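Local atomic coordinates of peptidyl-prolyl cis-trans isomerase (PDB entry 5EX2), a protein that probably catalyses the cis-trans isomerisation of peptide bonds preceding proline. Residues I129-D134 / K143-W148. Sequence-based numbering, arbitrary orientation.
Sequences IETRQD and KRVESW. With MG (magnesium ion), chain C.
With its ring carbon CG wedged between the backbone N and the carbonyl carbon (chi1 53°), W148 lays its indole back across the strand pair, while E130 sends CG anti to its own backbone N (chi1 -176°) and runs extended over the ring. E130 CB thus sits 3.9 Å from the centroid of the five-membered ring, a CH-pi contact over the face, and E130 CG packs 3.4 Å from W148 CZ2. At the end of the chain W148 NE1 reaches E130 OE1 at 3.0 Å, a weak, bent bond (130°); the same oxygen makes a salt bridge with R179, its main polar partner.

This is cross-strand pairing in a hydrogen-bonded antiparallel site: E130 N to W148 O and W148 N to E130 O each measure 2.9 Å. On the other face, the non-hydrogen-bonded pair T131 and S147 closes to 4.2 Å between CA atoms. S147 OG donates to T131 OG1 (2.8 Å), which in turn donates to R132 O, so the two hydroxyls make a short hydrogen-bonded chain running back to the backbone.

One residue past R132, Q133 OE1 binds a magnesium ion, with Q115 and E135 completing the protein ligands. Strand 127-132 is central in a five-stranded antiparallel sheet, between 145-148 and 119-124, and 98-100 borders 145-148 on its far side.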
loop_
_atom_site.group_PDB
_atom_site.type_symbol
_atom_site.label_atom_id
_atom_site.label_comp_id
_atom_site.label_asym_id
_atom_site.label_seq_id
_atom_site.Cartn_x
_atom_site.Cartn_y
_atom_site.Cartn_z
ATOM N N ILE A 129 -5.987 -7.830 3.283
ATOM C CA ILE A 129 -6.712 -7.510 4.496
ATOM C C ILE A 129 -6.712 -8.739 5.387
ATOM O O ILE A 129 -6.853 -9.851 4.890
ATOM C CB ILE A 129 -8.168 -7.087 4.213
ATOM C CG1 ILE A 129 -8.229 -5.918 3.224
ATOM C CG2 ILE A 129 -8.901 -6.757 5.514
ATOM C CD1 ILE A 129 -7.740 -4.609 3.784
ATOM N N GLU A 130 -6.490 -8.538 6.682
ATOM C CA GLU A 130 -6.695 -9.576 7.685
ATOM C C GLU A 130 -7.772 -9.081 8.633
ATOM O O GLU A 130 -7.901 -7.891 8.894
ATOM C CB GLU A 130 -5.399 -9.904 8.442
ATOM C CG GLU A 130 -5.557 -11.038 9.416
ATOM C CD GLU A 130 -4.249 -11.537 9.972
ATOM O OE1 GLU A 130 -3.234 -10.808 9.915
ATOM O OE2 GLU A 130 -4.246 -12.668 10.469
ATOM N N THR A 131 -8.574 -10.002 9.145
ATOM C CA THR A 131 -9.739 -9.591 9.886
ATOM C C THR A 131 -10.122 -10.572 10.956
ATOM O O THR A 131 -9.888 -11.759 10.820
ATOM C CB THR A 131 -10.926 -9.404 8.932
ATOM O OG1 THR A 131 -12.031 -8.807 9.609
ATOM C CG2 THR A 131 -11.349 -10.711 8.258
ATOM N N ARG A 132 -10.707 -10.034 12.021
ATOM C CA ARG A 132 -11.486 -10.839 12.945
ATOM C C ARG A 132 -12.742 -11.305 12.210
ATOM O O ARG A 132 -13.101 -10.781 11.156
ATOM C CB ARG A 132 -11.811 -10.037 14.207
ATOM C CG ARG A 132 -10.583 -9.462 14.891
ATOM C CD ARG A 132 -9.645 -10.539 15.393
ATOM N NE ARG A 132 -10.208 -11.245 16.536
ATOM C CZ ARG A 132 -9.590 -12.222 17.191
ATOM N NH1 ARG A 132 -8.366 -12.606 16.836
ATOM N NH2 ARG A 132 -10.184 -12.796 18.221
ATOM N N GLN A 133 -13.395 -12.327 12.738
ATOM C CA GLN A 133 -14.478 -12.954 12.004
ATOM C C GLN A 133 -15.689 -12.049 11.841
ATOM O O GLN A 133 -16.115 -11.376 12.774
ATOM C CB GLN A 133 -14.879 -14.253 12.706
ATOM C CG GLN A 133 -13.881 -15.349 12.457
ATOM C CD GLN A 133 -13.854 -15.824 11.023
ATOM O OE1 GLN A 133 -14.727 -15.472 10.211
ATOM N NE2 GLN A 133 -12.873 -16.643 10.702
ATOM N N ASP A 134 -16.277 -12.082 10.648
ATOM C CA ASP A 134 -17.404 -11.221 10.308
ATOM C C ASP A 134 -18.605 -11.449 11.211
ATOM O O ASP A 134 -19.385 -10.531 11.451
ATOM C CB ASP A 134 -17.795 -11.451 8.848
ATOM C CG ASP A 134 -16.614 -11.313 7.921
ATOM O OD1 ASP A 134 -16.328 -10.194 7.472
ATOM O OD2 ASP A 134 -15.954 -12.338 7.655
ATOM N N LYS A 143 -21.578 -2.680 14.928
ATOM C CA LYS A 143 -21.851 -3.654 13.872
ATOM C C LYS A 143 -20.677 -3.773 12.910
ATOM O O LYS A 143 -20.851 -4.037 11.728
ATOM C CB LYS A 143 -23.136 -3.294 13.103
ATOM C CG LYS A 143 -24.364 -3.127 13.990
ATOM C CD LYS A 143 -24.740 -4.437 14.663
ATOM C CE LYS A 143 -26.158 -4.406 15.222
ATOM N NZ LYS A 143 -26.508 -5.667 15.942
ATOM N N ARG A 144 -19.475 -3.609 13.449
ATOM C CA ARG A 144 -18.257 -3.743 12.668
ATOM C C ARG A 144 -17.337 -4.756 13.339
ATOM O O ARG A 144 -17.625 -5.277 14.429
ATOM C CB ARG A 144 -17.563 -2.372 12.484
ATOM C CG ARG A 144 -18.412 -1.418 11.629
ATOM C CD ARG A 144 -17.761 -0.069 11.421
ATOM N NE ARG A 144 -18.622 0.796 10.616
ATOM C CZ ARG A 144 -18.216 1.515 9.573
ATOM N NH1 ARG A 144 -16.945 1.510 9.189
ATOM N NH2 ARG A 144 -19.092 2.258 8.913
ATOM N N VAL A 145 -16.244 -5.058 12.649
ATOM C CA VAL A 145 -15.212 -5.939 13.173
ATOM C C VAL A 145 -13.871 -5.298 12.924
ATOM O O VAL A 145 -13.738 -4.438 12.049
ATOM C CB VAL A 145 -15.229 -7.340 12.536
ATOM C CG1 VAL A 145 -16.532 -8.008 12.800
ATOM C CG2 VAL A 145 -14.916 -7.286 11.027
ATOM N N GLU A 146 -12.877 -5.733 13.690
ATOM C CA GLU A 146 -11.533 -5.223 13.533
ATOM C C GLU A 146 -10.846 -5.851 12.322
ATOM O O GLU A 146 -10.836 -7.072 12.154
ATOM C CB GLU A 146 -10.737 -5.494 14.804
ATOM C CG GLU A 146 -9.364 -4.877 14.806
ATOM C CD GLU A 146 -8.699 -4.974 16.140
ATOM O OE1 GLU A 146 -9.107 -4.232 17.053
ATOM O OE2 GLU A 146 -7.750 -5.769 16.257
ATOM N N SER A 147 -10.272 -5.000 11.478
ATOM C CA SER A 147 -9.507 -5.462 10.325
ATOM C C SER A 147 -8.247 -4.626 10.173
ATOM O O SER A 147 -8.139 -3.567 10.763
ATOM C CB SER A 147 -10.340 -5.383 9.058
ATOM O OG SER A 147 -11.559 -6.118 9.206
ATOM N N TRP A 148 -7.296 -5.118 9.398
ATOM C CA TRP A 148 -6.070 -4.364 9.160
ATOM C C TRP A 148 -5.466 -4.780 7.830
ATOM O O TRP A 148 -5.837 -5.805 7.274
ATOM C CB TRP A 148 -5.080 -4.565 10.320
ATOM C CG TRP A 148 -4.771 -6.000 10.675
ATOM C CD1 TRP A 148 -3.668 -6.717 10.288
ATOM C CD2 TRP A 148 -5.551 -6.879 11.511
ATOM N NE1 TRP A 148 -3.720 -7.975 10.832
ATOM C CE2 TRP A 148 -4.869 -8.106 11.566
ATOM C CE3 TRP A 148 -6.761 -6.748 12.202
ATOM C CZ2 TRP A 148 -5.352 -9.195 12.289
ATOM C CZ3 TRP A 148 -7.246 -7.840 12.914
ATOM C CH2 TRP A 148 -6.539 -9.041 12.950
HETATM MG MG MG C . -16.615 -16.398 9.107
HETATM O O HOH W 1 -16.254 -18.206 10.534
HETATM O O HOH W 2 -17.716 -17.855 7.717
HETATM O O HOH W 3 -16.871 -14.473 7.599
#